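Local atomic coordinates of DUF2666 domain-containing protein (PDB entry 3V68), a protein that is of unknown cellular function, belongs to the DUF2666 family and probably binds double-stranded DNA. Residues 30-33 / 34-38; 86-90 / 91-95; 175-178 / 179-183; 197-201 / 202-206. One frame throughout, in Å; residues are numbered along the deposited sequence. Where two conformers were deposited one is given.

Contact 1: 30-33 / 34-38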
loop_
_atom_site.group_PDB
_atom_site.type_symbol
_atom_site.label_atom_id
_atom_site.label_comp_id
_atom_site.label_asym_id
_atom_site.label_seq_id
_atom_site.Cartn_x
_atom_site.Cartn_y
_atom_site.Cartn_z
ATOM N N ALA A 30 -8.733 -12.775 -6.336
ATOM C CA ALA A 30 -8.551 -11.999 -5.109
ATOM C C ALA A 30 -7.232 -12.335 -4.410
ATOM O O ALA A 30 -6.563 -11.439 -3.898
ATOM C CB ALA A 30 -9.737 -12.186 -4.164
ATOM N N MET A 31 -6.858 -13.612 -4.408
ATOM C CA MET A 31 -5.600 -14.032 -3.795
ATOM C C MET A 31 -4.385 -13.533 -4.577
ATOM O O MET A 31 -3.379 -13.146 -3.981
ATOM C CB MET A 31 -5.563 -15.551 -3.613
ATOM C CG MET A 31 -6.498 -16.045 -2.518
ATOM S SD MET A 31 -6.170 -15.268 -0.922
ATOM C CE MET A 31 -4.564 -15.968 -0.544
ATOM N N PHE A 32 -4.491 -13.530 -5.905
ATOM C CA PHE A 32 -3.451 -12.968 -6.767
ATOM C C PHE A 32 -3.261 -11.474 -6.489
ATOM O O PHE A 32 -2.132 -11.015 -6.273
ATOM C CB PHE A 32 -3.793 -13.190 -8.245
ATOM C CG PHE A 32 -2.926 -12.402 -9.198
ATOM C CD1 PHE A 32 -1.659 -12.858 -9.547
ATOM C CD2 PHE A 32 -3.376 -11.199 -9.736
ATOM C CE1 PHE A 32 -0.856 -12.125 -10.432
ATOM C CE2 PHE A 32 -2.576 -10.461 -10.616
ATOM C CZ PHE A 32 -1.321 -10.928 -10.966
ATOM N N LEU A 33 -4.365 -10.728 -6.467
ATOM C CA LEU A 33 -4.285 -9.289 -6.238
ATOM C C LEU A 33 -3.781 -8.962 -4.835
ATOM O O LEU A 33 -3.059 -7.981 -4.645
ATOM C CB LEU A 33 -5.640 -8.623 -6.479
ATOM C CG LEU A 33 -6.175 -8.621 -7.915
ATOM C CD1 LEU A 33 -7.612 -8.118 -7.911
ATOM C CD2 LEU A 33 -5.292 -7.793 -8.842
ATOM N N SER A 34 -4.162 -9.799 -3.870
ATOM C CA SER A 34 -3.688 -9.697 -2.492
ATOM C C SER A 34 -2.173 -9.831 -2.442
ATOM O O SER A 34 -1.484 -9.004 -1.843
ATOM C CB SER A 34 -4.324 -10.793 -1.633
ATOM O OG SER A 34 -5.700 -10.541 -1.418
ATOM N N ARG A 35 -1.661 -10.873 -3.088
ATOM C CA ARG A 35 -0.223 -11.110 -3.151
ATOM C C ARG A 35 0.525 -10.011 -3.910
ATOM O O ARG A 35 1.604 -9.587 -3.487
ATOM C CB ARG A 35 0.054 -12.511 -3.698
ATOM C CG ARG A 35 -0.295 -13.586 -2.668
ATOM C CD ARG A 35 -0.338 -14.993 -3.261
ATOM N NE ARG A 35 0.888 -15.387 -3.959
ATOM C CZ ARG A 35 2.026 -15.743 -3.362
ATOM N NH1 ARG A 35 2.126 -15.750 -2.038
ATOM N NH2 ARG A 35 3.068 -16.103 -4.098
ATOM N N VAL A 36 -0.059 -9.516 -5.000
ATOM C CA VAL A 36 0.533 -8.388 -5.716
ATOM C C VAL A 36 0.627 -7.160 -4.806
ATOM O O VAL A 36 1.685 -6.533 -4.716
ATOM C CB VAL A 36 -0.248 -8.071 -7.011
ATOM C CG1 VAL A 36 0.177 -6.733 -7.594
ATOM C CG2 VAL A 36 -0.049 -9.184 -8.036
ATOM N N SER A 37 -0.472 -6.837 -4.125
ATOM C CA SER A 37 -0.499 -5.705 -3.194
ATOM C C SER A 37 0.590 -5.841 -2.129
ATOM O O SER A 37 1.358 -4.907 -1.894
ATOM C CB SER A 37 -1.876 -5.584 -2.534
ATOM O OG SER A 37 -1.847 -4.653 -1.462
ATOM N N ASN A 38 0.672 -7.008 -1.497
ATOM C CA ASN A 38 1.675 -7.239 -0.455
ATOM C C ASN A 38 3.097 -7.090 -0.999
ATOM O O ASN A 38 3.966 -6.493 -0.351
ATOM C CB ASN A 38 1.509 -8.638 0.149
ATOM C CG ASN A 38 0.190 -8.815 0.889
ATOM O OD1 ASN A 38 -0.468 -7.846 1.277
ATOM N ND2 ASN A 38 -0.204 -10.071 1.088
#
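Ala-30 O is gripped twice by the same residue one turn on: Ser-34 gives it both its backbone N, at 2.9 Å, and its hydroxyl OG, at 2.8 Å. The two donors arrive from opposite faces of the carbonyl plane, the hydroxyl standing above that plane rather than on a lone pair. With OG beside its own backbone N (chi1 -71°), the serine folds its polar group back along helix 26-43. The next three i+4 bonds are regular, Arg-35 N to Met-31 O, Val-36 N to Phe-32 O and Ser-37 N to Leu-33 O. On another side of the helix, Val-36 lays CG2 over one face of the Phe-32 ring, a CH-pi contact 3.8 Å from the centroid and 18° off the ring normal; the methyl is offset toward the rim, nearest CZ at 3.6 Å. Leu-6 and Phe-8 of strand 5-12 also pack on Phe-32, while the aliphatic part of Arg-35 passes Met-31 O (CG 3.4 Å away) before its guanidinium pairs with Glu-19. Ser-34 is buried against Phe-220 and Ile-178, and its bond to Ala-30 O gives the hydroxyl a partner within its own helix, which probably lets it sit among apolar side chains.

Contact 2: 86-90 / 91-95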
loop_
_atom_site.group_PDB
_atom_site.type_symbol
_atom_site.label_atom_id
_atom_site.label_comp_id
_atom_site.label_asym_id
_atom_site.label_seq_id
_atom_site.Cartn_x
_atom_site.Cartn_y
_atom_site.Cartn_z
ATOM N N VAL A 86 12.998 13.890 4.948
ATOM C CA VAL A 86 12.614 14.194 3.568
ATOM C C VAL A 86 13.566 15.226 2.969
ATOM O O VAL A 86 13.678 16.352 3.469
ATOM C CB VAL A 86 11.145 14.682 3.474
ATOM C CG1 VAL A 86 10.822 15.172 2.068
ATOM C CG2 VAL A 86 10.185 13.563 3.876
ATOM N N MET A 87 14.245 14.831 1.894
ATOM C CA MET A 87 15.218 15.690 1.226
ATOM C C MET A 87 14.536 16.575 0.187
ATOM O O MET A 87 14.650 16.350 -1.018
ATOM C CB MET A 87 16.328 14.852 0.582
ATOM C CG MET A 87 17.236 14.131 1.575
ATOM S SD MET A 87 16.613 12.520 2.114
ATOM C CE MET A 87 17.119 11.469 0.761
ATOM N N GLU A 88 13.826 17.589 0.674
ATOM C CA GLU A 88 13.118 18.525 -0.186
ATOM C C GLU A 88 12.991 19.865 0.520
ATOM O O GLU A 88 12.672 19.915 1.712
ATOM C CB GLU A 88 11.733 17.973 -0.559
ATOM C CG GLU A 88 10.914 18.869 -1.499
ATOM C CD GLU A 88 11.654 19.219 -2.781
ATOM O OE1 GLU A 88 12.074 18.299 -3.511
ATOM O OE2 GLU A 88 11.816 20.426 -3.059
ATOM N N ASP A 89 13.246 20.937 -0.228
ATOM C CA ASP A 89 13.199 22.297 0.301
ATOM C C ASP A 89 11.878 22.982 -0.014
ATOM O O ASP A 89 11.402 23.802 0.773
ATOM C CB ASP A 89 14.353 23.131 -0.265
ATOM C CG ASP A 89 15.707 22.486 -0.047
ATOM O OD1 ASP A 89 16.572 22.622 -0.937
ATOM O OD2 ASP A 89 15.912 21.841 1.006
ATOM N N ASP A 90 11.297 22.652 -1.169
ATOM C CA ASP A 90 10.026 23.241 -1.590
ATOM C C ASP A 90 8.893 22.794 -0.666
ATOM O O ASP A 90 8.650 21.596 -0.504
ATOM C CB ASP A 90 9.717 22.892 -3.048
ATOM C CG ASP A 90 8.477 23.592 -3.562
ATOM O OD1 ASP A 90 8.617 24.674 -4.169
ATOM O OD2 ASP A 90 7.361 23.075 -3.347
ATOM N N LYS A 91 8.210 23.767 -0.068
ATOM C CA LYS A 91 7.185 23.512 0.950
ATOM C C LYS A 91 6.072 22.595 0.446
ATOM O O LYS A 91 5.658 21.666 1.148
ATOM C CB LYS A 91 6.600 24.838 1.463
ATOM C CG LYS A 91 5.522 24.688 2.533
ATOM C CD LYS A 91 5.075 26.037 3.076
ATOM C CE LYS A 91 3.894 25.878 4.026
ATOM N NZ LYS A 91 3.582 27.137 4.757
ATOM N N LYS A 92 5.605 22.865 -0.771
ATOM C CA LYS A 92 4.516 22.120 -1.389
ATOM C C LYS A 92 4.926 20.678 -1.698
ATOM O O LYS A 92 4.206 19.733 -1.358
ATOM C CB LYS A 92 4.059 22.839 -2.663
ATOM C CG LYS A 92 2.591 22.659 -3.000
ATOM C CD LYS A 92 2.027 23.880 -3.730
ATOM C CE LYS A 92 1.508 24.950 -2.762
ATOM N NZ LYS A 92 2.566 25.881 -2.257
ATOM N N LEU A 93 6.089 20.516 -2.326
ATOM C CA LEU A 93 6.591 19.187 -2.681
ATOM C C LEU A 93 6.965 18.367 -1.443
ATOM O O LEU A 93 6.748 17.152 -1.408
ATOM C CB LEU A 93 7.774 19.284 -3.654
ATOM C CG LEU A 93 7.549 19.873 -5.054
ATOM C CD1 LEU A 93 8.863 19.925 -5.814
ATOM C CD2 LEU A 93 6.505 19.096 -5.857
ATOM N N LYS A 94 7.518 19.033 -0.429
ATOM C CA LYS A 94 7.872 18.363 0.827
ATOM C C LYS A 94 6.645 17.735 1.497
ATOM O O LYS A 94 6.706 16.599 1.980
ATOM C CB LYS A 94 8.578 19.331 1.783
ATOM C CG LYS A 94 9.120 18.665 3.035
ATOM C CD LYS A 94 9.870 19.648 3.916
ATOM C CE LYS A 94 10.451 18.949 5.133
ATOM N NZ LYS A 94 11.338 19.851 5.923
ATOM N N LYS A 95 5.534 18.469 1.504
ATOM C CA LYS A 95 4.280 17.979 2.071
ATOM C C LYS A 95 3.839 16.679 1.392
ATOM O O LYS A 95 3.414 15.737 2.067
ATOM C CB LYS A 95 3.179 19.047 1.970
ATOM C CG LYS A 95 1.908 18.715 2.751
ATOM C CD LYS A 95 0.860 19.825 2.670
ATOM C CE LYS A 95 -0.399 19.434 3.449
ATOM N NZ LYS A 95 -1.521 20.411 3.294
HETATM O O HOH W 1 13.753 18.030 5.663
HETATM O O HOH W 2 13.312 21.090 4.211
#
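The N-terminus of helix 91-110 is capped by Asp-90, whose carboxylate turns back over the first turn. OD2 of Asp-90 accepts from Leu-93 N at 3.0 Å on its anti lone pair, in a nearly straight bond (166°). Asp-90 CG lies opposite the residue's own N (chi1 -175°), which swings the carboxylate forward over the first-turn amides. The Asp-90 backbone O also takes Lys-94 N at 2.8 Å, starting the helical bonding. Glu-88 bends at chi2, so that its CG and CD lie against Leu-93 CB, the CG at 3.8 Å, while OE2 curls back to accept from Asp-90 N at 3.0 Å; its OE1 pairs with Lys-51. An alanine in place of Glu-88 would probably leave Asp-90 N without this acceptor and Lys-51 without its charged mate, and uncover the flank of Leu-93. Lys-94 runs out extended past Val-86, its CG 4.0 Å from Val-86 CG1, and its NZ donates to two waters; one of these donates on to Val-86 O, the other to Glu-88 O. The lysine thus ties the approaching loop to the helix through solvent. A side-chain acceptor at the N-cap, bonded to the amide three residues on, is the classic aspartate cap of a helix start.

Contact 3: 175-178 / 179-183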
loop_
_atom_site.group_PDB
_atom_site.type_symbol
_atom_site.label_atom_id
_atom_site.label_comp_id
_atom_site.label_asym_id
_atom_site.label_seq_id
_atom_site.Cartn_x
_atom_site.Cartn_y
_atom_site.Cartn_z
ATOM N N VAL A 175 -5.858 -2.927 -4.414
ATOM C CA VAL A 175 -6.742 -2.553 -3.308
ATOM C C VAL A 175 -8.149 -2.209 -3.812
ATOM O O VAL A 175 -9.147 -2.626 -3.219
ATOM C CB VAL A 175 -6.140 -1.393 -2.465
ATOM C CG1 VAL A 175 -7.118 -0.926 -1.390
ATOM C CG2 VAL A 175 -4.845 -1.837 -1.812
ATOM N N ASN A 176 -8.228 -1.477 -4.919
ATOM C CA ASN A 176 -9.520 -1.122 -5.508
ATOM C C ASN A 176 -10.304 -2.354 -5.965
ATOM O O ASN A 176 -11.515 -2.442 -5.758
ATOM C CB ASN A 176 -9.328 -0.147 -6.676
ATOM C CG ASN A 176 -10.634 0.196 -7.378
ATOM O OD1 ASN A 176 -11.609 0.587 -6.742
ATOM N ND2 ASN A 176 -10.649 0.055 -8.694
ATOM N N LYS A 177 -9.608 -3.308 -6.575
ATOM C CA LYS A 177 -10.282 -4.420 -7.237
ATOM C C LYS A 177 -10.553 -5.633 -6.351
ATOM O O LYS A 177 -11.461 -6.407 -6.639
ATOM C CB LYS A 177 -9.540 -4.831 -8.514
ATOM C CG LYS A 177 -9.560 -3.767 -9.616
ATOM C CD LYS A 177 -10.984 -3.379 -10.050
ATOM C CE LYS A 177 -11.724 -4.537 -10.719
ATOM N NZ LYS A 177 -13.117 -4.146 -11.071
ATOM N N ILE A 178 -9.775 -5.814 -5.284
ATOM C CA ILE A 178 -10.019 -6.935 -4.371
ATOM C C ILE A 178 -11.456 -6.904 -3.832
ATOM O O ILE A 178 -12.118 -7.942 -3.759
ATOM C CB ILE A 178 -8.978 -7.002 -3.217
ATOM C CG1 ILE A 178 -7.619 -7.456 -3.751
ATOM C CG2 ILE A 178 -9.431 -7.972 -2.113
ATOM C CD1 ILE A 178 -6.452 -7.136 -2.820
ATOM N N LYS A 179 -11.937 -5.716 -3.476
ATOM C CA LYS A 179 -13.297 -5.583 -2.961
ATOM C C LYS A 179 -14.392 -5.899 -3.994
ATOM O O LYS A 179 -15.525 -6.206 -3.620
ATOM C CB LYS A 179 -13.521 -4.219 -2.298
ATOM C CG LYS A 179 -12.804 -3.057 -2.944
ATOM C CD LYS A 179 -13.256 -1.739 -2.325
ATOM C CE LYS A 179 -12.695 -0.545 -3.081
ATOM N NZ LYS A 179 -13.232 -0.427 -4.474
ATOM N N ASP A 180 -14.050 -5.837 -5.280
ATOM C CA ASP A 180 -14.965 -6.251 -6.352
ATOM C C ASP A 180 -15.006 -7.771 -6.491
ATOM O O ASP A 180 -16.087 -8.369 -6.569
ATOM C CB ASP A 180 -14.571 -5.624 -7.693
ATOM C CG ASP A 180 -14.785 -4.118 -7.729
ATOM O OD1 ASP A 180 -15.631 -3.603 -6.966
ATOM O OD2 ASP A 180 -14.110 -3.448 -8.541
ATOM N N PHE A 181 -13.829 -8.389 -6.525
ATOM C CA PHE A 181 -13.738 -9.838 -6.685
ATOM C C PHE A 181 -14.157 -10.604 -5.439
ATOM O O PHE A 181 -14.642 -11.731 -5.539
ATOM C CB PHE A 181 -12.345 -10.250 -7.165
ATOM C CG PHE A 181 -12.079 -9.861 -8.585
ATOM C CD1 PHE A 181 -11.290 -8.759 -8.891
ATOM C CD2 PHE A 181 -12.663 -10.574 -9.625
ATOM C CE1 PHE A 181 -11.065 -8.392 -10.216
ATOM C CE2 PHE A 181 -12.444 -10.213 -10.948
ATOM C CZ PHE A 181 -11.645 -9.120 -11.244
ATOM N N ALA A 182 -13.996 -9.984 -4.273
ATOM C CA ALA A 182 -14.421 -10.599 -3.021
ATOM C C ALA A 182 -15.789 -10.102 -2.527
ATOM O O ALA A 182 -16.212 -10.445 -1.420
ATOM C CB ALA A 182 -13.352 -10.417 -1.954
ATOM N N ASP A 183 -16.485 -9.322 -3.355
ATOM C CA ASP A 183 -17.808 -8.763 -2.996
ATOM C C ASP A 183 -17.818 -8.141 -1.595
ATOM O O ASP A 183 -18.658 -8.484 -0.758
ATOM C CB ASP A 183 -18.918 -9.822 -3.100
ATOM C CG ASP A 183 -19.279 -10.170 -4.530
ATOM O OD1 ASP A 183 -20.045 -11.140 -4.715
ATOM O OD2 ASP A 183 -18.821 -9.481 -5.465
HETATM O O HOH W 3 -13.793 -0.755 -8.125
#
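Near its C-terminal end, helix 160-181 has Lys-177 O accepting from both Asp-180 N and Phe-181 N, the second bond being much the straighter (165°), while Ala-182 N reaches Ile-178 O; Asp-183, with positive phi, then ends the helix in a Schellman motif. Two lysines line this turn, one reaching forward and the other back. Lys-177 bends at chi2 and chi3 to bring NZ alongside Asp-180, making a salt bridge of 2.8 Å to OD2, which it meets on the anti side, 24° out of the carboxylate plane. Its CE also lies 3.9 Å from Phe-181 CE1, and Trp-146 receives the ammonium in a cation-pi contact while meeting the Phe-181 ring edge-to-face. Lys-179 runs the other way: its unusual chi1 (36°) turns the chain toward Asn-176, and a final bend at chi4 brings NZ in to donate to the main-chain O of Asn-176 at 2.9 Å, in the carbonyl plane and on a lone pair, and to OD1 at 3.0 Å from above the amide's carbonyl plane. A water donates to both Asn-176 OD1 and Asp-180 OD2, at 2.9 and 2.7 Å, linking the two polar groups. A leucine replacing Lys-177 would probably leave the Asp-180 carboxylate without its cationic mate and Trp-146 without its cation. On the buried side, Ile-178 packs against Leu-33 and Phe-220. Lys-177 would be expected to balance Asp-180, whose charge is poorly placed at a helix C-terminus, and Lys-179 adds positive charge near the last turns' carbonyls.

Contact 4: 197-201 / 202-206; sequences KKVKK and EEEIK
Lys-201 and Glu-204 reach toward one another across the first turn of helix 202-213, the lysine doubled over by bends at chi3 and chi4 and the glutamate extended beyond CG. Lys-201 NZ stops 3.7 Å from Glu-204 OE2, a long salt bridge, and a water fills in: it donates to Glu-204 OE2 at 2.5 Å and accepts from Lys-201 N at 2.9 Å, with a weak further bond from NZ. Glu-203 lies alongside the same lysine from CB to CD. Its CG sits between backbone N and carbonyl carbon (chi1 52°), which folds the carboxylate back against the lysine chain, OE1 lying 3.4 Å from Lys-201 CD; the charged ends remain beyond salt-bridge distance. Val-199 supplies the apolar side. Val-199 CG1 lies against Ile-205 CG1, 3.7 Å away, while both valine methyls border the CG of Glu-204, and Leu-233 touches both Val-199 and Ile-205. Ile-205 also packs onto helix 66-73 through Leu-70. In the backbone, Lys-201 O takes Ile-205 N at 3.0 Å, nearly straight. Val-199, two residues before the N-cap Lys-201, thus closes the loop onto the first turn, where Glu-202, Glu-203 and Glu-204 take the usual place for acidic residues at a helix start.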
loop_
_atom_site.group_PDB
_atom_site.type_symbol
_atom_site.label_atom_id
_atom_site.label_comp_id
_atom_site.label_asym_id
_atom_site.label_seq_id
_atom_site.Cartn_x
_atom_site.Cartn_y
_atom_site.Cartn_z
ATOM N N LYS A 197 -14.828 11.093 13.264
ATOM C CA LYS A 197 -14.234 12.012 12.296
ATOM C C LYS A 197 -13.050 12.737 12.928
ATOM O O LYS A 197 -13.154 13.220 14.055
ATOM C CB LYS A 197 -15.270 13.027 11.799
ATOM C CG LYS A 197 -14.738 13.925 10.690
ATOM C CD LYS A 197 -15.795 14.851 10.121
ATOM C CE LYS A 197 -15.229 15.599 8.924
ATOM N NZ LYS A 197 -16.251 16.416 8.219
ATOM N N LYS A 198 -11.934 12.800 12.203
ATOM C CA LYS A 198 -10.721 13.487 12.664
ATOM C C LYS A 198 -10.347 13.104 14.101
ATOM O O LYS A 198 -10.248 13.961 14.988
ATOM C CB LYS A 198 -10.865 15.010 12.507
ATOM C CG LYS A 198 -10.353 15.556 11.184
ATOM C CD LYS A 198 -11.304 15.289 10.027
ATOM C CE LYS A 198 -10.756 15.833 8.711
ATOM N NZ LYS A 198 -10.660 17.318 8.690
ATOM N N VAL A 199 -10.155 11.804 14.313
ATOM C CA VAL A 199 -9.876 11.230 15.632
ATOM C C VAL A 199 -8.464 11.581 16.107
ATOM O O VAL A 199 -7.479 11.269 15.431
ATOM C CB VAL A 199 -10.061 9.691 15.606
ATOM C CG1 VAL A 199 -9.671 9.066 16.941
ATOM C CG2 VAL A 199 -11.497 9.326 15.236
ATOM N N LYS A 200 -8.378 12.223 17.275
ATOM C CA LYS A 200 -7.099 12.704 17.814
ATOM C C LYS A 200 -6.844 12.267 19.259
ATOM O O LYS A 200 -5.714 11.941 19.622
ATOM C CB LYS A 200 -7.015 14.233 17.704
ATOM C CG LYS A 200 -6.863 14.751 16.272
ATOM C CD LYS A 200 -7.274 16.214 16.135
ATOM C CE LYS A 200 -6.141 17.166 16.489
ATOM N NZ LYS A 200 -6.538 18.592 16.305
ATOM N N LYS A 201 -7.897 12.260 20.074
ATOM C CA LYS A 201 -7.782 11.965 21.506
ATOM C C LYS A 201 -7.610 10.472 21.796
ATOM O O LYS A 201 -8.188 9.630 21.103
ATOM C CB LYS A 201 -9.000 12.511 22.262
ATOM C CG LYS A 201 -9.189 14.024 22.150
ATOM C CD LYS A 201 -10.429 14.518 22.898
ATOM C CE LYS A 201 -11.680 14.523 22.019
ATOM N NZ LYS A 201 -12.330 13.186 21.912
ATOM N N GLU A 202 -6.826 10.163 22.830
ATOM C CA GLU A 202 -6.589 8.785 23.279
ATOM C C GLU A 202 -7.884 8.016 23.538
ATOM O O GLU A 202 -7.995 6.841 23.178
ATOM C CB GLU A 202 -5.741 8.766 24.554
ATOM C CG GLU A 202 -4.241 8.867 24.342
ATOM C CD GLU A 202 -3.459 8.837 25.649
ATOM O OE1 GLU A 202 -2.218 8.700 25.597
ATOM O OE2 GLU A 202 -4.084 8.949 26.729
ATOM N N GLU A 203 -8.848 8.681 24.176
ATOM C CA GLU A 203 -10.137 8.067 24.491
ATOM C C GLU A 203 -10.874 7.616 23.229
ATOM O O GLU A 203 -11.427 6.515 23.189
ATOM C CB GLU A 203 -11.023 8.993 25.347
ATOM C CG GLU A 203 -11.228 10.414 24.813
ATOM C CD GLU A 203 -10.284 11.439 25.431
ATOM O OE1 GLU A 203 -10.730 12.586 25.654
ATOM O OE2 GLU A 203 -9.104 11.111 25.695
ATOM N N GLU A 204 -10.850 8.458 22.198
ATOM C CA GLU A 204 -11.545 8.174 20.944
ATOM C C GLU A 204 -10.815 7.133 20.094
ATOM O O GLU A 204 -11.454 6.338 19.397
ATOM C CB GLU A 204 -11.765 9.456 20.150
ATOM C CG GLU A 204 -12.849 9.323 19.102
ATOM C CD GLU A 204 -13.354 10.652 18.586
ATOM O OE1 GLU A 204 -14.554 10.727 18.251
ATOM O OE2 GLU A 204 -12.562 11.617 18.514
ATOM N N ILE A 205 -9.484 7.150 20.149
ATOM C CA ILE A 205 -8.666 6.109 19.521
ATOM C C ILE A 205 -9.022 4.737 20.106
ATOM O O ILE A 205 -9.224 3.769 19.369
ATOM C CB ILE A 205 -7.146 6.409 19.668
ATOM C CG1 ILE A 205 -6.770 7.653 18.850
ATOM C CG2 ILE A 205 -6.297 5.200 19.240
ATOM C CD1 ILE A 205 -5.353 8.179 19.088
ATOM N N LYS A 206 -9.115 4.668 21.433
ATOM C CA LYS A 206 -9.533 3.452 22.121
ATOM C C LYS A 206 -10.898 2.971 21.618
ATOM O O LYS A 206 -11.078 1.799 21.303
ATOM C CB LYS A 206 -9.581 3.703 23.633
ATOM C CG LYS A 206 -9.729 2.449 24.484
ATOM C CD LYS A 206 -9.793 2.786 25.978
ATOM C CE LYS A 206 -8.486 3.386 26.497
ATOM N NZ LYS A 206 -8.588 3.792 27.934
HETATM O O HOH W 4 -10.525 13.016 19.076
#

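Contacts 1 and 3 belong together: their centres lie 10 Å apart, and helix 26-43 meets helix 160-181 where Leu-33 CB comes within 3.6 Å of Ile-178 CG1, joining the two DUF2666 regions of the chain. Contact 1 is buried and works by packing and by a serine satisfied within its helix, whereas contact 3, on the surface, is dominated by lysines and their oxygen partners at a helix end. Contacts 2 and 4 both form helix starts, about 20 Å or more from that pair at the nearest atoms and about 11 Å from each other. Contact 2, at the surface, has a direct side-chain cap; contact 4, partly buried, relies on a water, a long ion pair and an apolar pair.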